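Local coordinates for protein 1-acyl-sn-glycerol-3-phosphate acyltransferase (Thermotoga maritima, PDB 5KYM) that catalyses acyl transfer to 1-acyl-sn-glycerol-3-phosphate, the step that yields phosphatidic acid, with its active site probably held at the membrane, at residues R2-N6 with T201-G205; V80-S86 with V186-Y192; K164-F168 with V230-K235; P182-S187 with L209-V215. One frame throughout, in Å; residues are numbered along the deposited sequence.

Contact 1 of 4, residues R2-N6 with T201-G205; sequences RKIRN and TFTPG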
loop_
_atom_site.group_PDB
_atom_site.type_symbol
_atom_site.label_atom_id
_atom_site.label_comp_id
_atom_site.label_asym_id
_atom_site.label_seq_id
_atom_site.Cartn_x
_atom_site.Cartn_y
_atom_site.Cartn_z
ATOM N N ARG A 2 -3.835 6.633 29.654
ATOM C CA ARG A 2 -4.064 6.080 28.320
ATOM C C ARG A 2 -3.281 6.966 27.343
ATOM O O ARG A 2 -2.702 6.426 26.421
ATOM C CB ARG A 2 -5.545 6.007 27.950
ATOM C CG ARG A 2 -6.172 4.587 27.926
ATOM C CD ARG A 2 -7.713 4.631 27.737
ATOM N NE ARG A 2 -8.140 5.518 26.620
ATOM C CZ ARG A 2 -9.180 6.369 26.609
ATOM N NH1 ARG A 2 -9.987 6.492 27.659
ATOM N NH2 ARG A 2 -9.404 7.122 25.527
ATOM N N LYS A 3 -3.236 8.284 27.572
ATOM C CA LYS A 3 -2.348 9.185 26.812
ATOM C C LYS A 3 -0.822 8.829 26.930
ATOM O O LYS A 3 -0.083 8.911 25.903
ATOM C CB LYS A 3 -2.649 10.707 27.114
ATOM C CG LYS A 3 -3.629 11.428 26.156
ATOM C CD LYS A 3 -2.949 12.059 24.914
ATOM C CE LYS A 3 -2.196 11.113 23.944
ATOM N NZ LYS A 3 -3.035 10.166 23.144
ATOM N N ILE A 4 -0.377 8.455 28.134
ATOM C CA ILE A 4 1.053 8.066 28.343
ATOM C C ILE A 4 1.452 6.839 27.508
ATOM O O ILE A 4 2.524 6.809 26.895
ATOM C CB ILE A 4 1.397 7.878 29.846
ATOM C CG1 ILE A 4 1.374 9.273 30.516
ATOM C CG2 ILE A 4 2.750 7.161 30.044
ATOM C CD1 ILE A 4 1.165 9.295 32.016
ATOM N N ARG A 5 0.575 5.848 27.564
ATOM C CA ARG A 5 0.757 4.593 26.919
ATOM C C ARG A 5 0.900 4.815 25.416
ATOM O O ARG A 5 1.887 4.390 24.791
ATOM C CB ARG A 5 -0.418 3.693 27.271
ATOM C CG ARG A 5 -0.209 2.256 26.947
ATOM C CD ARG A 5 -1.488 1.484 27.249
ATOM N NE ARG A 5 -2.517 1.875 26.283
ATOM C CZ ARG A 5 -2.565 1.500 24.995
ATOM N NH1 ARG A 5 -1.638 0.712 24.447
ATOM N NH2 ARG A 5 -3.560 1.946 24.244
ATOM N N ASN A 6 -0.048 5.527 24.839
ATOM C CA ASN A 6 -0.049 5.802 23.396
ATOM C C ASN A 6 1.168 6.566 22.961
ATOM O O ASN A 6 1.708 6.301 21.895
ATOM C CB ASN A 6 -1.307 6.610 22.963
ATOM C CG ASN A 6 -2.597 5.812 23.056
ATOM O OD1 ASN A 6 -2.625 4.541 23.150
ATOM N ND2 ASN A 6 -3.686 6.564 23.032
ATOM N N THR A 201 0.409 10.516 16.523
ATOM C CA THR A 201 0.460 9.386 17.457
ATOM C C THR A 201 -0.356 8.177 17.046
ATOM O O THR A 201 -1.364 8.278 16.352
ATOM C CB THR A 201 -0.060 9.742 18.897
ATOM O OG1 THR A 201 -1.489 9.963 18.936
ATOM C CG2 THR A 201 0.676 10.909 19.422
ATOM N N PHE A 202 0.051 7.023 17.571
ATOM C CA PHE A 202 -0.614 5.755 17.314
ATOM C C PHE A 202 -1.528 5.376 18.461
ATOM O O PHE A 202 -1.379 5.895 19.550
ATOM C CB PHE A 202 0.448 4.695 17.146
ATOM C CG PHE A 202 1.287 4.877 15.910
ATOM C CD1 PHE A 202 0.883 4.351 14.694
ATOM C CD2 PHE A 202 2.480 5.593 15.959
ATOM C CE1 PHE A 202 1.659 4.515 13.572
ATOM C CE2 PHE A 202 3.231 5.794 14.808
ATOM C CZ PHE A 202 2.835 5.233 13.634
ATOM N N THR A 203 -2.498 4.504 18.200
ATOM C CA THR A 203 -3.278 3.809 19.230
ATOM C C THR A 203 -3.509 2.411 18.721
ATOM O O THR A 203 -4.011 2.270 17.621
ATOM C CB THR A 203 -4.697 4.412 19.446
ATOM O OG1 THR A 203 -5.468 4.256 18.282
ATOM C CG2 THR A 203 -4.696 5.924 19.698
ATOM N N PRO A 204 -3.183 1.357 19.487
ATOM C CA PRO A 204 -3.395 0.004 18.930
ATOM C C PRO A 204 -4.845 -0.332 18.598
ATOM O O PRO A 204 -5.755 0.335 19.085
ATOM C CB PRO A 204 -2.919 -0.908 20.046
ATOM C CG PRO A 204 -1.939 -0.094 20.764
ATOM C CD PRO A 204 -2.527 1.312 20.787
ATOM N N GLY A 205 -5.023 -1.393 17.802
ATOM C CA GLY A 205 -6.345 -1.890 17.344
ATOM C C GLY A 205 -6.216 -2.950 16.289
ATOM O O GLY A 205 -5.143 -3.198 15.807
#

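Contact 2 of 4, residues V80-S86 with V186-Y192; sequences VVANHQS and VSIWGTY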
loop_
_atom_site.group_PDB
_atom_site.type_symbol
_atom_site.label_atom_id
_atom_site.label_comp_id
_atom_site.label_asym_id
_atom_site.label_seq_id
_atom_site.Cartn_x
_atom_site.Cartn_y
_atom_site.Cartn_z
ATOM N N VAL A 80 -3.101 -2.634 -7.584
ATOM C CA VAL A 80 -3.881 -2.744 -6.331
ATOM C C VAL A 80 -4.648 -1.461 -6.251
ATOM O O VAL A 80 -4.093 -0.407 -6.402
ATOM C CB VAL A 80 -3.006 -2.986 -5.072
ATOM C CG1 VAL A 80 -3.878 -3.106 -3.833
ATOM C CG2 VAL A 80 -2.210 -4.250 -5.210
ATOM N N VAL A 81 -5.941 -1.569 -6.086
ATOM C CA VAL A 81 -6.753 -0.425 -5.925
ATOM C C VAL A 81 -7.449 -0.543 -4.586
ATOM O O VAL A 81 -8.224 -1.463 -4.345
ATOM C CB VAL A 81 -7.688 -0.248 -7.111
ATOM C CG1 VAL A 81 -8.773 0.826 -6.852
ATOM C CG2 VAL A 81 -6.850 0.116 -8.339
ATOM N N ALA A 82 -7.133 0.407 -3.705
ATOM C CA ALA A 82 -7.560 0.331 -2.321
ATOM C C ALA A 82 -8.138 1.647 -1.874
ATOM O O ALA A 82 -7.721 2.693 -2.378
ATOM C CB ALA A 82 -6.388 -0.082 -1.437
ATOM N N ASN A 83 -9.081 1.598 -0.915
ATOM C CA ASN A 83 -9.443 2.783 -0.089
ATOM C C ASN A 83 -8.233 3.190 0.784
ATOM O O ASN A 83 -7.331 2.372 1.080
ATOM C CB ASN A 83 -10.671 2.571 0.766
ATOM C CG ASN A 83 -10.482 1.502 1.811
ATOM O OD1 ASN A 83 -10.172 0.376 1.474
ATOM N ND2 ASN A 83 -10.693 1.820 3.084
ATOM N N HIS A 84 -8.224 4.459 1.163
ATOM C CA HIS A 84 -7.059 5.067 1.829
ATOM C C HIS A 84 -7.474 5.816 3.082
ATOM O O HIS A 84 -8.335 6.719 3.024
ATOM C CB HIS A 84 -6.429 6.067 0.888
ATOM C CG HIS A 84 -5.029 6.422 1.226
ATOM N ND1 HIS A 84 -4.247 5.648 2.035
ATOM C CD2 HIS A 84 -4.275 7.470 0.848
ATOM C CE1 HIS A 84 -3.052 6.181 2.118
ATOM N NE2 HIS A 84 -3.043 7.303 1.419
ATOM N N GLN A 85 -6.939 5.417 4.220
ATOM C CA GLN A 85 -7.411 6.001 5.473
ATOM C C GLN A 85 -6.329 6.083 6.556
ATOM O O GLN A 85 -6.655 6.268 7.723
ATOM C CB GLN A 85 -8.638 5.202 5.975
ATOM C CG GLN A 85 -8.325 3.796 6.525
ATOM C CD GLN A 85 -9.536 3.081 7.077
ATOM O OE1 GLN A 85 -9.397 2.213 7.937
ATOM N NE2 GLN A 85 -10.736 3.449 6.598
ATOM N N SER A 86 -5.059 5.950 6.168
ATOM C CA SER A 86 -3.943 6.045 7.097
ATOM C C SER A 86 -2.602 6.046 6.394
ATOM O O SER A 86 -2.482 5.487 5.336
ATOM C CB SER A 86 -4.006 4.882 8.090
ATOM O OG SER A 86 -2.879 4.919 8.916
ATOM N N VAL A 186 -9.016 -3.880 -3.229
ATOM C CA VAL A 186 -8.704 -4.208 -1.835
ATOM C C VAL A 186 -9.450 -3.288 -0.920
ATOM O O VAL A 186 -9.505 -2.152 -1.212
ATOM C CB VAL A 186 -7.204 -4.056 -1.541
ATOM C CG1 VAL A 186 -6.930 -4.150 -0.058
ATOM C CG2 VAL A 186 -6.462 -5.143 -2.275
ATOM N N SER A 187 -9.983 -3.773 0.189
ATOM C CA SER A 187 -10.661 -2.915 1.131
ATOM C C SER A 187 -9.915 -3.005 2.450
ATOM O O SER A 187 -9.613 -4.111 2.932
ATOM C CB SER A 187 -12.074 -3.400 1.347
ATOM O OG SER A 187 -12.774 -3.598 0.143
ATOM N N ILE A 188 -9.629 -1.845 3.041
ATOM C CA ILE A 188 -8.832 -1.723 4.269
ATOM C C ILE A 188 -9.753 -1.163 5.339
ATOM O O ILE A 188 -10.425 -0.113 5.105
ATOM C CB ILE A 188 -7.733 -0.696 4.079
ATOM C CG1 ILE A 188 -6.745 -1.150 2.988
ATOM C CG2 ILE A 188 -7.005 -0.443 5.405
ATOM C CD1 ILE A 188 -5.584 -0.195 2.709
ATOM N N TRP A 189 -9.830 -1.832 6.495
ATOM C CA TRP A 189 -10.503 -1.236 7.614
ATOM C C TRP A 189 -9.768 -1.374 8.903
ATOM O O TRP A 189 -9.407 -2.454 9.259
ATOM C CB TRP A 189 -11.824 -1.884 7.814
ATOM C CG TRP A 189 -12.592 -1.160 8.900
ATOM C CD1 TRP A 189 -12.928 -1.604 10.105
ATOM C CD2 TRP A 189 -13.088 0.174 8.813
ATOM N NE1 TRP A 189 -13.619 -0.650 10.789
ATOM C CE2 TRP A 189 -13.718 0.469 10.021
ATOM C CE3 TRP A 189 -13.042 1.151 7.806
ATOM C CZ2 TRP A 189 -14.278 1.701 10.292
ATOM C CZ3 TRP A 189 -13.600 2.382 8.068
ATOM C CH2 TRP A 189 -14.205 2.650 9.309
ATOM N N GLY A 190 -9.605 -0.275 9.630
ATOM C CA GLY A 190 -8.886 -0.231 10.922
ATOM C C GLY A 190 -7.549 0.535 10.991
ATOM O O GLY A 190 -7.113 0.880 12.054
ATOM N N THR A 191 -6.899 0.781 9.881
ATOM C CA THR A 191 -5.710 1.536 9.907
ATOM C C THR A 191 -6.068 2.973 10.281
ATOM O O THR A 191 -5.239 3.689 10.863
ATOM C CB THR A 191 -4.955 1.525 8.567
ATOM O OG1 THR A 191 -5.808 1.967 7.488
ATOM C CG2 THR A 191 -4.472 0.207 8.279
ATOM N N TYR A 192 -7.285 3.400 9.954
ATOM C CA TYR A 192 -7.751 4.726 10.399
ATOM C C TYR A 192 -7.830 4.913 11.942
ATOM O O TYR A 192 -7.512 5.978 12.440
ATOM C CB TYR A 192 -9.079 5.102 9.714
ATOM C CG TYR A 192 -9.781 6.246 10.362
ATOM C CD1 TYR A 192 -9.389 7.566 10.122
ATOM C CD2 TYR A 192 -10.800 6.036 11.257
ATOM C CE1 TYR A 192 -9.996 8.646 10.757
ATOM C CE2 TYR A 192 -11.450 7.123 11.859
ATOM C CZ TYR A 192 -11.028 8.408 11.582
ATOM O OH TYR A 192 -11.628 9.464 12.147
#

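Contact 3 of 4, residues K164-F168 with V230-K235; sequences KVLSF and VEEVVK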
loop_
_atom_site.group_PDB
_atom_site.type_symbol
_atom_site.label_atom_id
_atom_site.label_comp_id
_atom_site.label_asym_id
_atom_site.label_seq_id
_atom_site.Cartn_x
_atom_site.Cartn_y
_atom_site.Cartn_z
ATOM N N LYS A 164 -14.657 7.192 6.140
ATOM C CA LYS A 164 -15.673 7.057 5.123
ATOM C C LYS A 164 -15.013 7.135 3.839
ATOM O O LYS A 164 -14.126 7.920 3.723
ATOM C CB LYS A 164 -16.720 8.166 5.205
ATOM C CG LYS A 164 -17.915 7.866 6.111
ATOM C CD LYS A 164 -18.538 9.196 6.578
ATOM C CE LYS A 164 -20.042 9.104 6.797
ATOM N NZ LYS A 164 -20.245 7.948 7.721
ATOM N N VAL A 165 -15.472 6.347 2.863
ATOM C CA VAL A 165 -14.776 6.279 1.572
ATOM C C VAL A 165 -15.221 7.444 0.711
ATOM O O VAL A 165 -16.405 7.665 0.495
ATOM C CB VAL A 165 -15.031 4.963 0.834
ATOM C CG1 VAL A 165 -13.993 4.776 -0.252
ATOM C CG2 VAL A 165 -14.985 3.793 1.813
ATOM N N LEU A 166 -14.267 8.187 0.186
ATOM C CA LEU A 166 -14.567 9.296 -0.670
ATOM C C LEU A 166 -14.802 8.792 -2.082
ATOM O O LEU A 166 -14.593 7.618 -2.384
ATOM C CB LEU A 166 -13.403 10.262 -0.662
ATOM C CG LEU A 166 -12.956 10.779 0.729
ATOM C CD1 LEU A 166 -11.514 11.281 0.660
ATOM C CD2 LEU A 166 -13.896 11.798 1.351
ATOM N N SER A 167 -15.264 9.686 -2.953
ATOM C CA SER A 167 -15.464 9.356 -4.374
ATOM C C SER A 167 -14.157 9.067 -5.047
ATOM O O SER A 167 -13.189 9.726 -4.739
ATOM C CB SER A 167 -16.161 10.495 -5.119
ATOM O OG SER A 167 -17.543 10.464 -4.876
ATOM N N PHE A 168 -14.110 8.127 -5.976
ATOM C CA PHE A 168 -12.869 7.892 -6.731
ATOM C C PHE A 168 -12.735 9.071 -7.700
ATOM O O PHE A 168 -13.650 9.338 -8.446
ATOM C CB PHE A 168 -12.906 6.513 -7.445
ATOM C CG PHE A 168 -12.684 5.294 -6.527
ATOM C CD1 PHE A 168 -12.788 5.352 -5.139
ATOM C CD2 PHE A 168 -12.309 4.083 -7.077
ATOM C CE1 PHE A 168 -12.541 4.246 -4.337
ATOM C CE2 PHE A 168 -12.066 2.976 -6.291
ATOM C CZ PHE A 168 -12.236 3.057 -4.923
ATOM N N VAL A 230 -15.178 -1.016 -9.554
ATOM C CA VAL A 230 -14.139 -1.228 -8.556
ATOM C C VAL A 230 -14.494 -0.476 -7.260
ATOM O O VAL A 230 -14.432 -1.029 -6.177
ATOM C CB VAL A 230 -12.763 -0.816 -9.120
ATOM C CG1 VAL A 230 -11.696 -0.878 -8.022
ATOM C CG2 VAL A 230 -12.370 -1.730 -10.272
ATOM N N GLU A 231 -14.897 0.781 -7.409
ATOM C CA GLU A 231 -15.461 1.592 -6.327
ATOM C C GLU A 231 -16.546 0.928 -5.523
ATOM O O GLU A 231 -16.449 0.981 -4.302
ATOM C CB GLU A 231 -15.965 2.962 -6.821
ATOM C CG GLU A 231 -16.154 3.937 -5.669
ATOM C CD GLU A 231 -16.509 5.366 -6.021
ATOM O OE1 GLU A 231 -16.756 5.709 -7.193
ATOM O OE2 GLU A 231 -16.545 6.151 -5.057
ATOM N N GLU A 232 -17.552 0.302 -6.152
ATOM C CA GLU A 232 -18.594 -0.408 -5.356
ATOM C C GLU A 232 -17.993 -1.562 -4.682
ATOM O O GLU A 232 -18.264 -1.743 -3.499
ATOM C CB GLU A 232 -19.890 -0.848 -6.076
ATOM C CG GLU A 232 -20.985 0.247 -6.240
ATOM C CD GLU A 232 -20.798 1.547 -5.398
ATOM O OE1 GLU A 232 -21.246 1.579 -4.205
ATOM O OE2 GLU A 232 -20.208 2.539 -5.928
ATOM N N VAL A 233 -17.150 -2.310 -5.393
ATOM C CA VAL A 233 -16.459 -3.492 -4.787
ATOM C C VAL A 233 -15.677 -3.144 -3.506
ATOM O O VAL A 233 -15.839 -3.795 -2.469
ATOM C CB VAL A 233 -15.502 -4.202 -5.784
ATOM C CG1 VAL A 233 -14.697 -5.281 -5.069
ATOM C CG2 VAL A 233 -16.279 -4.799 -6.960
ATOM N N VAL A 234 -14.858 -2.115 -3.610
ATOM C CA VAL A 234 -14.028 -1.704 -2.508
ATOM C C VAL A 234 -14.913 -1.219 -1.374
ATOM O O VAL A 234 -14.743 -1.663 -0.216
ATOM C CB VAL A 234 -13.015 -0.604 -2.877
ATOM C CG1 VAL A 234 -12.202 -0.269 -1.626
ATOM C CG2 VAL A 234 -12.076 -1.055 -3.984
ATOM N N LYS A 235 -15.855 -0.333 -1.720
ATOM C CA LYS A 235 -16.753 0.237 -0.730
ATOM C C LYS A 235 -17.515 -0.784 0.069
ATOM O O LYS A 235 -17.612 -0.640 1.285
ATOM C CB LYS A 235 -17.735 1.226 -1.351
ATOM C CG LYS A 235 -17.211 2.634 -1.387
ATOM C CD LYS A 235 -18.279 3.460 -2.027
ATOM C CE LYS A 235 -17.846 4.918 -2.157
ATOM N NZ LYS A 235 -19.022 5.766 -2.561
#

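Contact 4 of 4, residues P182-S187 with L209-V215; sequences PVLPVS and LKIHEPV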
loop_
_atom_site.group_PDB
_atom_site.type_symbol
_atom_site.label_atom_id
_atom_site.label_comp_id
_atom_site.label_asym_id
_atom_site.label_seq_id
_atom_site.Cartn_x
_atom_site.Cartn_y
_atom_site.Cartn_z
ATOM N N PRO A 182 -4.525 -6.162 -14.922
ATOM C CA PRO A 182 -5.645 -6.372 -14.021
ATOM C C PRO A 182 -5.579 -5.570 -12.734
ATOM O O PRO A 182 -4.522 -5.422 -12.140
ATOM C CB PRO A 182 -5.601 -7.868 -13.691
ATOM C CG PRO A 182 -4.347 -8.400 -14.288
ATOM C CD PRO A 182 -3.651 -7.330 -15.040
ATOM N N VAL A 183 -6.739 -5.033 -12.361
ATOM C CA VAL A 183 -6.977 -4.319 -11.107
ATOM C C VAL A 183 -7.294 -5.352 -10.031
ATOM O O VAL A 183 -8.043 -6.309 -10.280
ATOM C CB VAL A 183 -8.145 -3.325 -11.306
ATOM C CG1 VAL A 183 -8.602 -2.723 -9.996
ATOM C CG2 VAL A 183 -7.694 -2.239 -12.252
ATOM N N LEU A 184 -6.717 -5.183 -8.856
ATOM C CA LEU A 184 -6.966 -6.122 -7.733
ATOM C C LEU A 184 -7.585 -5.244 -6.649
ATOM O O LEU A 184 -6.856 -4.562 -5.937
ATOM C CB LEU A 184 -5.679 -6.825 -7.245
ATOM C CG LEU A 184 -5.804 -7.687 -5.991
ATOM C CD1 LEU A 184 -6.663 -8.857 -6.344
ATOM C CD2 LEU A 184 -4.532 -8.122 -5.315
ATOM N N PRO A 185 -8.926 -5.246 -6.528
ATOM C CA PRO A 185 -9.556 -4.374 -5.560
ATOM C C PRO A 185 -9.306 -4.820 -4.139
ATOM O O PRO A 185 -9.398 -5.996 -3.903
ATOM C CB PRO A 185 -11.037 -4.497 -5.888
ATOM C CG PRO A 185 -11.061 -4.916 -7.284
ATOM C CD PRO A 185 -9.925 -5.900 -7.355
ATOM N N VAL A 186 -9.016 -3.880 -3.229
ATOM C CA VAL A 186 -8.704 -4.208 -1.835
ATOM C C VAL A 186 -9.450 -3.288 -0.920
ATOM O O VAL A 186 -9.505 -2.152 -1.212
ATOM C CB VAL A 186 -7.204 -4.056 -1.541
ATOM C CG1 VAL A 186 -6.930 -4.150 -0.058
ATOM C CG2 VAL A 186 -6.462 -5.143 -2.275
ATOM N N SER A 187 -9.983 -3.773 0.189
ATOM C CA SER A 187 -10.661 -2.915 1.131
ATOM C C SER A 187 -9.915 -3.005 2.450
ATOM O O SER A 187 -9.613 -4.111 2.932
ATOM C CB SER A 187 -12.074 -3.400 1.347
ATOM O OG SER A 187 -12.774 -3.598 0.143
ATOM N N LEU A 209 -8.259 -6.552 6.243
ATOM C CA LEU A 209 -7.859 -6.343 4.870
ATOM C C LEU A 209 -8.643 -7.354 4.095
ATOM O O LEU A 209 -8.597 -8.532 4.421
ATOM C CB LEU A 209 -6.370 -6.653 4.781
ATOM C CG LEU A 209 -5.582 -5.927 3.747
ATOM C CD1 LEU A 209 -4.157 -6.480 3.780
ATOM C CD2 LEU A 209 -6.234 -6.217 2.432
ATOM N N LYS A 210 -9.405 -6.932 3.107
ATOM C CA LYS A 210 -10.118 -7.879 2.228
ATOM C C LYS A 210 -9.691 -7.693 0.748
ATOM O O LYS A 210 -9.948 -6.662 0.127
ATOM C CB LYS A 210 -11.628 -7.740 2.392
ATOM C CG LYS A 210 -12.417 -8.640 1.461
ATOM C CD LYS A 210 -13.801 -8.944 1.967
ATOM C CE LYS A 210 -14.580 -9.625 0.872
ATOM N NZ LYS A 210 -15.903 -9.962 1.431
ATOM N N ILE A 211 -9.077 -8.749 0.224
ATOM C CA ILE A 211 -8.634 -8.825 -1.135
ATOM C C ILE A 211 -9.728 -9.478 -1.992
ATOM O O ILE A 211 -10.158 -10.572 -1.717
ATOM C CB ILE A 211 -7.349 -9.637 -1.213
ATOM C CG1 ILE A 211 -6.316 -9.123 -0.202
ATOM C CG2 ILE A 211 -6.724 -9.432 -2.581
ATOM C CD1 ILE A 211 -4.990 -9.888 -0.169
ATOM N N HIS A 212 -10.167 -8.785 -3.031
ATOM C CA HIS A 212 -11.265 -9.152 -3.889
ATOM C C HIS A 212 -10.771 -9.774 -5.196
ATOM O O HIS A 212 -9.583 -9.787 -5.474
ATOM C CB HIS A 212 -12.014 -7.889 -4.242
ATOM C CG HIS A 212 -12.601 -7.162 -3.070
ATOM N ND1 HIS A 212 -13.611 -7.680 -2.306
ATOM C CD2 HIS A 212 -12.349 -5.939 -2.561
ATOM C CE1 HIS A 212 -13.934 -6.824 -1.356
ATOM N NE2 HIS A 212 -13.189 -5.754 -1.495
ATOM N N GLU A 213 -11.688 -10.309 -6.001
ATOM C CA GLU A 213 -11.352 -10.948 -7.298
ATOM C C GLU A 213 -10.844 -9.937 -8.321
ATOM O O GLU A 213 -11.529 -8.909 -8.583
ATOM C CB GLU A 213 -12.548 -11.667 -7.920
ATOM C CG GLU A 213 -12.944 -12.972 -7.287
ATOM C CD GLU A 213 -14.392 -13.190 -7.597
ATOM O OE1 GLU A 213 -14.821 -13.294 -8.797
ATOM O OE2 GLU A 213 -15.110 -13.141 -6.600
ATOM N N PRO A 214 -9.697 -10.262 -8.966
ATOM C CA PRO A 214 -9.131 -9.362 -9.957
ATOM C C PRO A 214 -10.115 -8.973 -11.076
ATOM O O PRO A 214 -10.887 -9.792 -11.530
ATOM C CB PRO A 214 -7.936 -10.153 -10.499
ATOM C CG PRO A 214 -8.027 -11.532 -9.973
ATOM C CD PRO A 214 -8.810 -11.404 -8.729
ATOM N N VAL A 215 -10.040 -7.731 -11.496
ATOM C CA VAL A 215 -10.927 -7.171 -12.541
ATOM C C VAL A 215 -10.115 -6.921 -13.820
ATOM O O VAL A 215 -8.996 -6.470 -13.734
ATOM C CB VAL A 215 -11.616 -5.882 -12.010
ATOM C CG1 VAL A 215 -12.288 -5.095 -13.074
ATOM C CG2 VAL A 215 -12.648 -6.287 -11.023
#

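Contact 1 of 4, residues R2-N6 with T201-G205
Helix-to-loop packing brings N6 and R5, near the start of helix 2-34, against F202, T203 and P204 in the loop that leads toward strand 207-211. It is an example of a modest joint made by contact alone: no hydrogen bond crosses between the two segments, and together they bury 226 Å². N6 is its centre. Its CG is turned anti to the carbonyl carbon, beside the backbone N (chi1 -69°), and from there the amide crosses T203 and P204 at a slant. The CB of N6 lies 3.5 Å from F202 O, while ND2 of N6 meets the methyl CG2 of T203, also at 3.5 Å. OD1 of N6 comes loosely near P204, 4.0 Å from its CD.

R5 adds a second, more exposed touch. Its CG stands anti to the backbone N and the chain then bends at chi3 (69°), bringing the guanidinium back to the proline. Arginine and proline approach from opposite directions, and the proline ring meets the guanidinium at its edge rather than over a face, with NH2 of R5 3.7 Å from CD of P204. This is van der Waals contact, not a polar bond. K3 comes only loosely near T201.

The loop gains firmer ties one helical turn further on, where T10 OG1 bonds to F202 N and to N6 O. The ring of F202 leads away from N6 to meet F13 and Y14 of helix 2-34, together with M88 and I195, so the loop is packed against the long N-terminal helix.

Contact 2 of 4, residues V80-S86 with V186-Y192
N83 grips I188 at both of its backbone polar atoms. ND2 of N83 gives a straight bond to I188 O (2.8 Å, 179°), in the carbonyl plane and on a lone pair, while OD1 of N83 takes I188 N at 2.8 Å, also on a lone pair. The two bonds fix the amide's rotation and let a side chain do what a neighbouring strand's backbone would. Two residues back on each segment, V186 N bonds to V81 O (2.8 Å) between the parallel strands.

Q85 serves the far end. With CG between the backbone N and the carbonyl carbon (chi1 72°) and the chain extended beyond, its OE1 accepts G190 N at 3.0 Å, nearly along the C=O axis, and Y192 N at 3.2 Å from above the carbonyl plane. These donors flank the start of helix 191-194. NE2 of Q85 lies 3.4 Å from CZ3 of W189, the amide and ring planes 65° apart. A leucine at Q85 would probably leave the N-H groups of G190 and Y192 without their shared acceptor and the helix start less firmly held.

Beyond the polar core, V80 CG1 packs on V186 CG2 at 3.6 Å, and A82 approaches I188. Between N83 and Q85 lies H84, bonded to D89 in the HX4D motif that is probably catalytic in this family. Helix 89-96 covers I188, helix 223-243 packs on V81 and N83, and strand 151-153 flanks V80 and A82.

Contact 3 of 4, residues K164-F168 with V230-K235
F168 and E231 form the tight part of this loop-to-helix contact, whereas around V165 and K235 it is looser and partly open to solvent. The glutamate runs extended over one face of the phenylalanine ring: CG of E231 sits 3.7 Å from the F168 centroid, only 12° off the normal, a CH-pi contact. Further out the carboxylate stays nearly flat to the ring, the two planes 12° apart, and the side chains slide past each other in opposite directions. With CG anti to the backbone N (chi1 -163°) and the chain extended beyond it, OE2 of E231 reaches F168 N in a weak hydrogen bond of 3.3 Å. That oxygen also receives K235 NZ at 3.5 Å, a salt bridge along the helix that would tend to balance the glutamate's charge. Methyls meet the ring edge near its plane, V230 CG1 at 4.2 Å from F168 CE2 and V234 CG2 at 4.2 Å from F168 CZ.

Toward solvent the contact thins. V165 CB rests on the aliphatic chain of K235, 3.9 Å from CG, and the side chains of L166 and S167 point away from the helix. E156, earlier in the same loop, accepts a hydrogen bond from L166 N. Inward, F168 touches V81 of strand 79-82 and P155, while V230 and V234 pack helix 223-243 against strand 183-189, on V183 and P185.

Contact 4 of 4, residues P182-S187 with L209-V215
CG of H212 (chi1 -61°) and OG of S187 (chi1 -51°) both lie beside the backbone N, anti to the carbonyl carbon, and from neighbouring segments this brings the two ends together. NE2 of H212 then donates to OG of S187 at 2.7 Å, in the imidazole plane, and that hydroxyl reaches on to V234 O in helix 223-243. K210 O lies over one face of the ring, 3.6 Å above the plane and toward the ring's margin. H212 N bonds to P185 O at 3.0 Å. A leucine at H212 would probably leave the S187 hydroxyl without its imidazole donor and remove this side-chain tie between the two segments.

Around this polar pair the strands run antiparallel, their short axes at 160°. S187 and K210 form a hydrogen-bonded pair, with K210 N to S187 O at 2.8 Å; V186 and I211 are a non-hydrogen-bonded pair. Past P185 and H212 the register slips by one residue before V183 and V215 pair again, V215 N to V183 O at 2.7 Å. On the side of V186 and I211, both methyls of L184 pack on I211 CG2, the nearer at 3.7 Å from CD2 of L184.

K210 leads away to a salt bridge with E240. The whole is the antiparallel join in the otherwise parallel order of the central mixed sheet, part of the alpha/beta fold of the PlsC acyltransferases.

Overall arrangement
Contacts 2, 3 and 4 form one compact group, their centres 10 to 12 Å apart, whereas contact 1 stands off at 21 to 31 Å. Strand 183-189 pairs with strand 79-82 in contact 2 and strand 207-211 in contact 4, all in one sheet. Helix 223-243 of contact 3 packs against that sheet, where V234 O meets OG of S187, a residue shared by contacts 2 and 4. Along the chain contact 2 falls between the two segments of contact 1, contact 4 between those of contact 3, and the remaining pairs alternate. Contact 1 joins helix 2-34 to the loop before strand 207-211, consistent with the N-terminal two-helix motif positioning the active site at the membrane.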